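Local coordinates for protein GTP-sensing transcriptional pleiotropic repressor CodY (Clostridioides difficile, PDB 5N0L) that senses nutrients by binding isoleucine in its GAF domain and, as a GTP-sensing pleiotropic repressor, probably couples that signal to the control of transcription, at residues Ser41-Val46 with Leu56-Val61; Asp79-Asn84 with Glu102-Glu107; Thr116-Leu121 with Leu130-Tyr135. All coordinates share one frame; numbering follows the deposited sequence.

Contact 1: residues Ser41-Val46 with Leu56-Val61. With ILE (isoleucine), chain G.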
loop_
_atom_site.group_PDB
_atom_site.type_symbol
_atom_site.label_atom_id
_atom_site.label_comp_id
_atom_site.label_asym_id
_atom_site.label_seq_id
_atom_site.Cartn_x
_atom_site.Cartn_y
_atom_site.Cartn_z
ATOM N N SER A 41 25.113 -20.482 12.206
ATOM C CA SER A 41 26.485 -20.653 11.658
ATOM C C SER A 41 26.375 -21.266 10.290
ATOM O O SER A 41 27.043 -22.269 10.014
ATOM C CB SER A 41 27.327 -21.553 12.596
ATOM O OG SER A 41 27.416 -20.838 13.804
ATOM N N SER A 42 25.538 -20.664 9.421
ATOM C CA SER A 42 25.207 -21.349 8.188
ATOM C C SER A 42 25.311 -20.378 6.971
ATOM O O SER A 42 25.107 -19.227 7.172
ATOM C CB SER A 42 23.788 -21.848 8.199
ATOM O OG SER A 42 23.653 -22.959 9.134
ATOM N N ASN A 43 25.494 -20.960 5.809
ATOM C CA ASN A 43 25.082 -20.195 4.526
ATOM C C ASN A 43 23.593 -20.216 4.464
ATOM O O ASN A 43 23.012 -21.270 4.606
ATOM C CB ASN A 43 25.674 -20.938 3.323
ATOM C CG ASN A 43 27.175 -20.703 3.135
ATOM O OD1 ASN A 43 27.817 -19.942 3.899
ATOM N ND2 ASN A 43 27.755 -21.321 2.040
ATOM N N VAL A 44 22.969 -19.074 4.200
ATOM C CA VAL A 44 21.556 -18.909 4.099
ATOM C C VAL A 44 21.232 -18.222 2.719
ATOM O O VAL A 44 21.772 -17.131 2.459
ATOM C CB VAL A 44 21.096 -17.959 5.171
ATOM C CG1 VAL A 44 19.640 -17.740 5.219
ATOM C CG2 VAL A 44 21.595 -18.536 6.577
ATOM N N TYR A 45 20.354 -18.855 2.034
ATOM C CA TYR A 45 19.780 -18.285 0.778
ATOM C C TYR A 45 18.296 -18.160 0.842
ATOM O O TYR A 45 17.585 -19.158 1.152
ATOM C CB TYR A 45 20.166 -19.189 -0.328
ATOM C CG TYR A 45 21.566 -19.612 -0.474
ATOM C CD1 TYR A 45 22.099 -20.756 0.230
ATOM C CD2 TYR A 45 22.462 -18.999 -1.338
ATOM C CE1 TYR A 45 23.326 -21.200 0.093
ATOM C CE2 TYR A 45 23.742 -19.444 -1.503
ATOM C CZ TYR A 45 24.222 -20.546 -0.841
ATOM O OH TYR A 45 25.500 -21.028 -0.990
ATOM N N VAL A 46 17.777 -16.932 0.613
ATOM C CA VAL A 46 16.361 -16.722 0.482
ATOM C C VAL A 46 16.140 -16.580 -1.029
ATOM O O VAL A 46 16.640 -15.600 -1.554
ATOM C CB VAL A 46 15.969 -15.479 1.193
ATOM C CG1 VAL A 46 14.537 -15.178 1.030
ATOM C CG2 VAL A 46 16.252 -15.613 2.732
ATOM N N LEU A 56 20.855 -13.183 1.310
ATOM C CA LEU A 56 22.055 -14.000 1.284
ATOM C C LEU A 56 22.902 -13.726 2.452
ATOM O O LEU A 56 23.108 -12.600 2.780
ATOM C CB LEU A 56 22.859 -13.670 0.028
ATOM C CG LEU A 56 24.150 -14.438 -0.186
ATOM C CD1 LEU A 56 23.964 -15.925 -0.419
ATOM C CD2 LEU A 56 24.920 -13.851 -1.415
ATOM N N HIS A 57 23.407 -14.814 3.106
ATOM C CA HIS A 57 24.481 -14.723 4.053
ATOM C C HIS A 57 25.426 -15.879 3.848
ATOM O O HIS A 57 24.994 -17.066 3.708
ATOM C CB HIS A 57 24.006 -14.914 5.497
ATOM C CG HIS A 57 25.142 -14.864 6.478
ATOM N ND1 HIS A 57 25.847 -13.721 6.839
ATOM C CD2 HIS A 57 25.789 -15.917 7.052
ATOM C CE1 HIS A 57 26.804 -14.100 7.698
ATOM N NE2 HIS A 57 26.807 -15.422 7.791
ATOM N N LEU A 58 26.712 -15.604 3.845
ATOM C CA LEU A 58 27.741 -16.679 3.587
ATOM C C LEU A 58 28.691 -16.842 4.758
ATOM O O LEU A 58 29.562 -16.029 4.983
ATOM C CB LEU A 58 28.564 -16.394 2.272
ATOM C CG LEU A 58 27.722 -16.430 0.991
ATOM C CD1 LEU A 58 28.641 -15.901 -0.166
ATOM C CD2 LEU A 58 27.105 -17.822 0.682
ATOM N N ASN A 59 28.474 -17.904 5.536
ATOM C CA ASN A 59 29.437 -18.323 6.538
ATOM C C ASN A 59 30.691 -18.940 5.900
ATOM O O ASN A 59 31.768 -18.808 6.439
ATOM C CB ASN A 59 28.687 -19.367 7.436
ATOM C CG ASN A 59 29.539 -19.766 8.651
ATOM O OD1 ASN A 59 29.576 -19.011 9.606
ATOM N ND2 ASN A 59 30.260 -20.920 8.605
ATOM N N ASP A 60 30.519 -19.616 4.750
ATOM C CA ASP A 60 31.554 -20.291 4.022
ATOM C C ASP A 60 31.508 -19.734 2.551
ATOM O O ASP A 60 30.795 -20.242 1.736
ATOM C CB ASP A 60 31.362 -21.758 4.024
ATOM C CG ASP A 60 31.344 -22.298 5.517
ATOM O OD1 ASP A 60 32.461 -22.469 6.005
ATOM O OD2 ASP A 60 30.236 -22.389 6.121
ATOM N N VAL A 61 32.218 -18.640 2.339
ATOM C CA VAL A 61 32.108 -17.871 1.037
ATOM C C VAL A 61 32.412 -18.712 -0.214
ATOM O O VAL A 61 31.706 -18.588 -1.266
ATOM C CB VAL A 61 32.952 -16.578 1.109
ATOM C CG1 VAL A 61 33.028 -15.858 -0.292
ATOM C CG2 VAL A 61 32.426 -15.560 2.127
HETATM N N ILE G . 26.521 -24.631 -2.475
HETATM C CA ILE G . 25.554 -24.340 -1.374
HETATM C C ILE G . 26.305 -24.103 -0.089
HETATM O O ILE G . 27.140 -24.932 0.268
HETATM C CB ILE G . 24.557 -25.472 -1.242
HETATM C CG1 ILE G . 23.696 -25.529 -2.513
HETATM C CG2 ILE G . 23.613 -25.212 -0.117
HETATM C CD1 ILE G . 22.610 -24.473 -2.609
HETATM O OXT ILE G . 26.114 -23.052 0.486
HETATM O O HOH W 1 27.953 -23.226 4.845
#

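Contact 2: residues Asp79-Asn84 with Glu102-Glu107. With ILE (isoleucine), chain G.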
loop_
_atom_site.group_PDB
_atom_site.type_symbol
_atom_site.label_atom_id
_atom_site.label_comp_id
_atom_site.label_asym_id
_atom_site.label_seq_id
_atom_site.Cartn_x
_atom_site.Cartn_y
_atom_site.Cartn_z
ATOM N N ASP A 79 19.171 -22.524 -13.289
ATOM C CA ASP A 79 17.895 -23.059 -13.576
ATOM C C ASP A 79 17.684 -24.462 -12.950
ATOM O O ASP A 79 16.598 -24.745 -12.506
ATOM C CB ASP A 79 17.653 -23.137 -15.102
ATOM C CG ASP A 79 16.181 -23.527 -15.414
ATOM O OD1 ASP A 79 15.155 -22.781 -15.043
ATOM O OD2 ASP A 79 16.039 -24.575 -16.028
ATOM N N GLU A 80 18.691 -25.322 -12.988
ATOM C CA GLU A 80 18.577 -26.682 -12.418
ATOM C C GLU A 80 18.294 -26.587 -10.910
ATOM O O GLU A 80 17.399 -27.320 -10.416
ATOM C CB GLU A 80 19.835 -27.456 -12.686
ATOM C CG GLU A 80 19.935 -28.828 -12.037
ATOM C CD GLU A 80 20.615 -29.875 -12.870
ATOM O OE1 GLU A 80 21.735 -29.587 -13.285
ATOM O OE2 GLU A 80 20.075 -31.018 -13.031
ATOM N N TYR A 81 19.015 -25.728 -10.215
ATOM C CA TYR A 81 18.775 -25.568 -8.740
ATOM C C TYR A 81 17.416 -24.966 -8.482
ATOM O O TYR A 81 16.703 -25.386 -7.563
ATOM C CB TYR A 81 19.862 -24.744 -8.080
ATOM C CG TYR A 81 21.206 -25.440 -7.822
ATOM C CD1 TYR A 81 21.638 -26.556 -8.550
ATOM C CD2 TYR A 81 22.049 -25.012 -6.787
ATOM C CE1 TYR A 81 22.852 -27.176 -8.268
ATOM C CE2 TYR A 81 23.278 -25.679 -6.479
ATOM C CZ TYR A 81 23.662 -26.741 -7.224
ATOM O OH TYR A 81 24.817 -27.438 -6.946
ATOM N N THR A 82 17.010 -23.969 -9.288
ATOM C CA THR A 82 15.756 -23.367 -9.178
ATOM C C THR A 82 14.609 -24.329 -9.301
ATOM O O THR A 82 13.690 -24.228 -8.465
ATOM C CB THR A 82 15.661 -22.225 -10.259
ATOM O OG1 THR A 82 16.720 -21.283 -9.988
ATOM C CG2 THR A 82 14.298 -21.561 -10.202
ATOM N N GLN A 83 14.641 -25.199 -10.347
ATOM C CA GLN A 83 13.658 -26.272 -10.645
ATOM C C GLN A 83 13.630 -27.318 -9.517
ATOM O O GLN A 83 12.438 -27.751 -9.099
ATOM C CB GLN A 83 13.583 -26.788 -12.011
ATOM C CG GLN A 83 13.395 -25.580 -12.997
ATOM C CD GLN A 83 12.250 -24.615 -12.773
ATOM O OE1 GLN A 83 11.059 -25.006 -12.520
ATOM N NE2 GLN A 83 12.537 -23.303 -12.999
ATOM N N ASN A 84 14.811 -27.650 -9.101
ATOM C CA ASN A 84 14.906 -28.761 -8.143
ATOM C C ASN A 84 14.384 -28.389 -6.779
ATOM O O ASN A 84 13.718 -29.256 -6.174
ATOM C CB ASN A 84 16.291 -29.309 -8.070
ATOM C CG ASN A 84 16.708 -30.091 -9.321
ATOM O OD1 ASN A 84 17.922 -30.425 -9.445
ATOM N ND2 ASN A 84 15.759 -30.414 -10.224
ATOM N N GLU A 102 21.000 -35.241 -5.770
ATOM C CA GLU A 102 19.709 -35.421 -6.394
ATOM C C GLU A 102 19.021 -34.039 -6.570
ATOM O O GLU A 102 18.372 -33.798 -7.593
ATOM C CB GLU A 102 18.847 -36.436 -5.593
ATOM C CG GLU A 102 19.407 -37.864 -5.629
ATOM C CD GLU A 102 18.770 -38.842 -4.592
ATOM O OE1 GLU A 102 17.651 -38.586 -4.075
ATOM O OE2 GLU A 102 19.382 -39.896 -4.287
ATOM N N ILE A 103 19.233 -33.129 -5.612
ATOM C CA ILE A 103 18.680 -31.772 -5.642
ATOM C C ILE A 103 19.668 -30.704 -6.147
ATOM O O ILE A 103 19.254 -29.772 -6.925
ATOM C CB ILE A 103 18.231 -31.364 -4.218
ATOM C CG1 ILE A 103 17.106 -32.336 -3.776
ATOM C CG2 ILE A 103 17.703 -29.938 -4.241
ATOM C CD1 ILE A 103 17.141 -32.623 -2.311
ATOM N N PHE A 104 20.912 -30.788 -5.746
ATOM C CA PHE A 104 21.921 -29.760 -6.025
ATOM C C PHE A 104 23.062 -30.469 -6.707
ATOM O O PHE A 104 24.071 -30.860 -6.066
ATOM C CB PHE A 104 22.368 -29.054 -4.750
ATOM C CG PHE A 104 21.294 -28.389 -4.017
ATOM C CD1 PHE A 104 20.606 -27.275 -4.513
ATOM C CD2 PHE A 104 20.955 -28.832 -2.709
ATOM C CE1 PHE A 104 19.640 -26.651 -3.807
ATOM C CE2 PHE A 104 19.950 -28.224 -1.985
ATOM C CZ PHE A 104 19.270 -27.117 -2.486
ATOM N N PRO A 105 22.977 -30.594 -8.076
ATOM C CA PRO A 105 23.942 -31.510 -8.690
ATOM C C PRO A 105 25.385 -31.105 -8.802
ATOM O O PRO A 105 26.196 -31.958 -9.176
ATOM C CB PRO A 105 23.362 -31.747 -10.083
ATOM C CG PRO A 105 21.951 -31.671 -9.903
ATOM C CD PRO A 105 21.729 -30.603 -8.870
ATOM N N GLU A 106 25.704 -29.848 -8.469
ATOM C CA GLU A 106 27.035 -29.332 -8.582
ATOM C C GLU A 106 27.767 -29.295 -7.270
ATOM O O GLU A 106 28.742 -28.521 -7.081
ATOM C CB GLU A 106 26.980 -27.867 -9.134
ATOM C CG GLU A 106 26.255 -27.684 -10.446
ATOM C CD GLU A 106 26.739 -28.688 -11.440
ATOM O OE1 GLU A 106 27.977 -28.697 -11.689
ATOM O OE2 GLU A 106 25.902 -29.500 -11.920
ATOM N N GLU A 107 27.354 -30.120 -6.327
ATOM C CA GLU A 107 27.945 -29.987 -5.041
ATOM C C GLU A 107 29.096 -30.925 -4.755
ATOM O O GLU A 107 29.424 -31.139 -3.521
ATOM C CB GLU A 107 26.853 -30.162 -3.951
ATOM C CG GLU A 107 25.837 -29.068 -3.946
ATOM C CD GLU A 107 26.430 -27.687 -3.812
ATOM O OE1 GLU A 107 27.075 -27.477 -2.756
ATOM O OE2 GLU A 107 26.251 -26.817 -4.785
HETATM N N ILE G . 26.521 -24.631 -2.475
HETATM C CA ILE G . 25.554 -24.340 -1.374
HETATM C C ILE G . 26.305 -24.103 -0.089
HETATM O O ILE G . 27.140 -24.932 0.268
HETATM C CB ILE G . 24.557 -25.472 -1.242
HETATM C CG1 ILE G . 23.696 -25.529 -2.513
HETATM C CG2 ILE G . 23.613 -25.212 -0.117
HETATM C CD1 ILE G . 22.610 -24.473 -2.609
HETATM O OXT ILE G . 26.114 -23.052 0.486
HETATM O O HOH W 2 23.286 -28.076 -11.834
#

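Contact 3: residues Thr116-Leu121 with Leu130-Tyr135. With ILE (isoleucine), chain G.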
loop_
_atom_site.group_PDB
_atom_site.type_symbol
_atom_site.label_atom_id
_atom_site.label_comp_id
_atom_site.label_asym_id
_atom_site.label_seq_id
_atom_site.Cartn_x
_atom_site.Cartn_y
_atom_site.Cartn_z
ATOM N N THR A 116 19.416 -27.937 4.819
ATOM C CA THR A 116 18.016 -27.922 5.033
ATOM C C THR A 116 17.309 -26.979 4.044
ATOM O O THR A 116 17.754 -25.827 3.857
ATOM C CB THR A 116 17.749 -27.550 6.481
ATOM O OG1 THR A 116 18.248 -28.667 7.306
ATOM C CG2 THR A 116 16.260 -27.303 6.763
ATOM N N VAL A 117 16.237 -27.463 3.488
ATOM C CA VAL A 117 15.441 -26.733 2.451
ATOM C C VAL A 117 14.005 -26.582 2.907
ATOM O O VAL A 117 13.257 -27.597 3.185
ATOM C CB VAL A 117 15.529 -27.461 1.117
ATOM C CG1 VAL A 117 14.804 -26.632 0.014
ATOM C CG2 VAL A 117 16.981 -27.782 0.734
ATOM N N VAL A 118 13.652 -25.314 3.099
ATOM C CA VAL A 118 12.361 -24.950 3.654
ATOM C C VAL A 118 11.540 -24.196 2.632
ATOM O O VAL A 118 11.959 -23.056 2.263
ATOM C CB VAL A 118 12.474 -24.110 4.905
ATOM C CG1 VAL A 118 11.085 -23.855 5.508
ATOM C CG2 VAL A 118 13.433 -24.794 5.893
ATOM N N PRO A 119 10.377 -24.764 2.261
ATOM C CA PRO A 119 9.483 -23.983 1.361
ATOM C C PRO A 119 9.014 -22.693 2.004
ATOM O O PRO A 119 8.676 -22.620 3.196
ATOM C CB PRO A 119 8.320 -24.924 1.095
ATOM C CG PRO A 119 8.924 -26.314 1.211
ATOM C CD PRO A 119 9.932 -26.182 2.332
ATOM N N ILE A 120 8.922 -21.617 1.202
ATOM C CA ILE A 120 8.384 -20.362 1.664
ATOM C C ILE A 120 7.012 -20.238 1.024
ATOM O O ILE A 120 6.881 -20.205 -0.226
ATOM C CB ILE A 120 9.262 -19.158 1.265
ATOM C CG1 ILE A 120 10.633 -19.215 1.926
ATOM C CG2 ILE A 120 8.552 -17.865 1.545
ATOM C CD1 ILE A 120 11.740 -18.216 1.541
ATOM N N LEU A 121 5.999 -20.164 1.857
ATOM C CA LEU A 121 4.620 -20.191 1.474
ATOM C C LEU A 121 3.968 -18.933 2.048
ATOM O O LEU A 121 4.350 -18.397 3.093
ATOM C CB LEU A 121 3.917 -21.405 2.053
ATOM C CG LEU A 121 4.579 -22.781 1.793
ATOM C CD1 LEU A 121 3.832 -23.931 2.492
ATOM C CD2 LEU A 121 4.726 -23.069 0.309
ATOM N N LEU A 130 13.853 -21.251 1.381
ATOM C CA LEU A 130 14.898 -20.879 2.270
ATOM C C LEU A 130 15.832 -22.105 2.296
ATOM O O LEU A 130 15.385 -23.243 2.538
ATOM C CB LEU A 130 14.326 -20.552 3.666
ATOM C CG LEU A 130 15.341 -20.258 4.707
ATOM C CD1 LEU A 130 16.081 -18.949 4.644
ATOM C CD2 LEU A 130 14.632 -20.263 6.121
ATOM N N VAL A 131 17.100 -21.890 2.040
ATOM C CA VAL A 131 18.155 -22.905 1.993
ATOM C C VAL A 131 19.234 -22.561 2.995
ATOM O O VAL A 131 19.729 -21.422 3.127
ATOM C CB VAL A 131 18.779 -23.048 0.579
ATOM C CG1 VAL A 131 19.822 -24.133 0.599
ATOM C CG2 VAL A 131 17.732 -23.378 -0.440
ATOM N N LEU A 132 19.526 -23.542 3.906
ATOM C CA LEU A 132 20.439 -23.325 4.973
ATOM C C LEU A 132 21.432 -24.454 4.933
ATOM O O LEU A 132 21.047 -25.591 4.676
ATOM C CB LEU A 132 19.748 -23.355 6.351
ATOM C CG LEU A 132 18.639 -22.325 6.463
ATOM C CD1 LEU A 132 17.391 -23.034 6.837
ATOM C CD2 LEU A 132 18.895 -21.228 7.437
ATOM N N SER A 133 22.715 -24.121 5.062
ATOM C CA SER A 133 23.758 -25.114 4.882
ATOM C C SER A 133 24.979 -24.887 5.716
ATOM O O SER A 133 25.390 -23.776 5.894
ATOM C CB SER A 133 24.124 -25.221 3.431
ATOM O OG SER A 133 25.074 -26.223 3.140
ATOM N N ARG A 134 25.524 -25.962 6.356
ATOM C CA ARG A 134 26.665 -25.808 7.211
ATOM C C ARG A 134 27.430 -27.138 7.342
ATOM O O ARG A 134 26.929 -28.233 7.015
ATOM C CB ARG A 134 26.261 -25.237 8.589
ATOM C CG ARG A 134 25.505 -26.332 9.402
ATOM C CD ARG A 134 24.989 -25.675 10.626
ATOM N NE ARG A 134 24.322 -26.644 11.579
ATOM C CZ ARG A 134 23.581 -26.245 12.597
ATOM N NH1 ARG A 134 23.395 -24.974 12.899
ATOM N NH2 ARG A 134 23.069 -27.222 13.465
ATOM N N TYR A 135 28.645 -27.030 7.765
ATOM C CA TYR A 135 29.531 -28.173 7.976
ATOM C C TYR A 135 29.255 -28.665 9.446
ATOM O O TYR A 135 28.716 -27.945 10.257
ATOM C CB TYR A 135 30.997 -27.815 7.940
ATOM C CG TYR A 135 31.477 -27.462 6.439
ATOM C CD1 TYR A 135 31.793 -28.475 5.608
ATOM C CD2 TYR A 135 31.499 -26.190 6.017
ATOM C CE1 TYR A 135 32.158 -28.287 4.283
ATOM C CE2 TYR A 135 31.903 -25.941 4.710
ATOM C CZ TYR A 135 32.185 -26.976 3.854
ATOM O OH TYR A 135 32.557 -26.744 2.523
HETATM N N ILE G . 26.521 -24.631 -2.475
HETATM C CA ILE G . 25.554 -24.340 -1.374
HETATM C C ILE G . 26.305 -24.103 -0.089
HETATM O O ILE G . 27.140 -24.932 0.268
HETATM C CB ILE G . 24.557 -25.472 -1.242
HETATM C CG1 ILE G . 23.696 -25.529 -2.513
HETATM C CG2 ILE G . 23.613 -25.212 -0.117
HETATM C CD1 ILE G . 22.610 -24.473 -2.609
HETATM O OXT ILE G . 26.114 -23.052 0.486
#

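Contact 1: residues Ser41-Val46 with Leu56-Val61
N43 crosses the L58 side chain at a slant, its CG 3.8 Å from L58 CD2, and reaches on into the loop at N59 and D60. Its CG lies beside the backbone N (chi1 -76°), which turns the amide toward this loop. N43 OD1 accepts the backbone N-H of D60 at 2.9 Å, nearly straight at 170°. N43 ND2 gives a longer bond to D60 O, within its own amide plane. The same ND2 donates to OXT of the bound isoleucine at 2.8 Å, again almost linear (176°). Three bonds therefore fix the rotation of this amide. Strands 43-48 and 53-57 form a beta hairpin at one side of the antiparallel sheet of the GAF domain. Across these segments V44 and H57 are a hydrogen-bonded pair, bonded both ways. Y45 and L56 are the neighbouring non-hydrogen-bonded pair. Their side chains run side by side, and L56 CD1 comes within 3.5 Å of Y45 CD2. The tyrosine hydroxyl gives its proton to isoleucine OXT, 2.6 Å from Y45 OH, with OXT at the ring edge. The backbone N of S65 is also bonded to that hydroxyl. Beyond the strand end, N59 ND2 bonds D60 OD2 at 2.9 Å from above the carboxylate plane.

Contact 2: residues Asp79-Asn84 with Glu102-Glu107
This is an aromatic and polar contact between helix 79-85 and the turn that follows the short helix 100-103, where both segments line the isoleucine pocket. The Y81 ring carries most of it. F104 turns its edge to one face of that ring in a T-shaped stack, with centroids 5.1 Å apart and planes at 64°. F104 CB also sits over the same ring, a CH-pi contact 4.0 Å from the centroid. P105 CD packs against Y81 CE1 at 3.7 Å, as the two side chains slide past each other. Y81 CG lies beside its backbone N (chi1 -77°), and this sends the ring across the turn to its polar atoms. There Y81 OH accepts the backbone N-H of E106 at 3.0 Å, bent to 138°. It gives its own proton to the anti lone pair of E107 OE2 at 2.7 Å. F104 to E107 form a type I beta turn of the GAF-domain pocket, and the hydroxyl is held by the E106 N-H and the E107 side chain. E107 OE1 accepts an N-H from isoleucine N at 2.9 Å and also forms a salt bridge with R110. Y81 thus positions the carboxylate that binds the ligand, and also lines the pocket itself. F104 lies between I103 CG2 on one ring face and isoleucine CD1 on the other. Outside, E80 meets P105 from the opposite direction, its carboxylate near P105 CG. A water donates to both E80 OE1 and E106 OE2, two like charges 4.4 Å from each other.

Contact 3: residues Thr116-Leu121 with Leu130-Tyr135
I120 reaches back to L130 on the neighbouring strand, whose backbone N lies 3.7 Å from I120 CD1. I120 CG1 stands beside its own backbone N (chi1 -64°), and the extended chain carries CD1 against L130 CB at 4.1 Å. The rest is regular antiparallel pairing, with the strand directions 165° apart. T116 with L132 and V118 with L130 are hydrogen-bonded pairs, each joined by two N-H to O bonds. The V118-L130 pair is very straight: L130 N meets V118 O at 2.8 Å and 179°. V117 and V131 form the non-hydrogen-bonded pair between them. Their methyls, V117 CG1 and V131 CG2, touch loosely at 4.4 Å.

The two faces of the sheet have different neighbours. T116, V118, L130 and L132 share one face. There V118 CB meets L130 CB at 4.2 Å, and V118 CG2 only just reaches L132 CD1. Helix 141-158 covers this face through L144, A147 and A151. V117, V131 and S133 lie on the other face, where the ligand binds. S133 CB lies 3.6 Å from isoleucine CG2, and V131 CG1 touches the same methyl. S133 OG is hydrogen-bonded to T115 OG1. Strand 43-48 flanks 125-134 on its other side, with backbone bonds between V131 and Y45 and between S133 and N43. This hairpin of two inner strands, with helices packed on one face and the ligand on the other, is characteristic of the GAF fold.

Overall arrangement
From the N terminus, contact 1 comes first: it closes the hairpin of strands 43-48 and 53-57. Contact 2 follows, joining helix 79-85 to the turn after helix 100-103 and closing a loop that includes strand 92-95. Contact 3 closes the last hairpin, 114-122 with 125-134. The three lie in series; none nests in or crosses another. Contacts 1 and 3 are neighbours in one sheet, because strand 43-48 pairs with 125-134. Contact 2 touches contact 3 through F104 and V117. Contacts 1 and 2 do not touch, and their centres are about 17 Å apart. Isoleucine lies among all three and meets each of them.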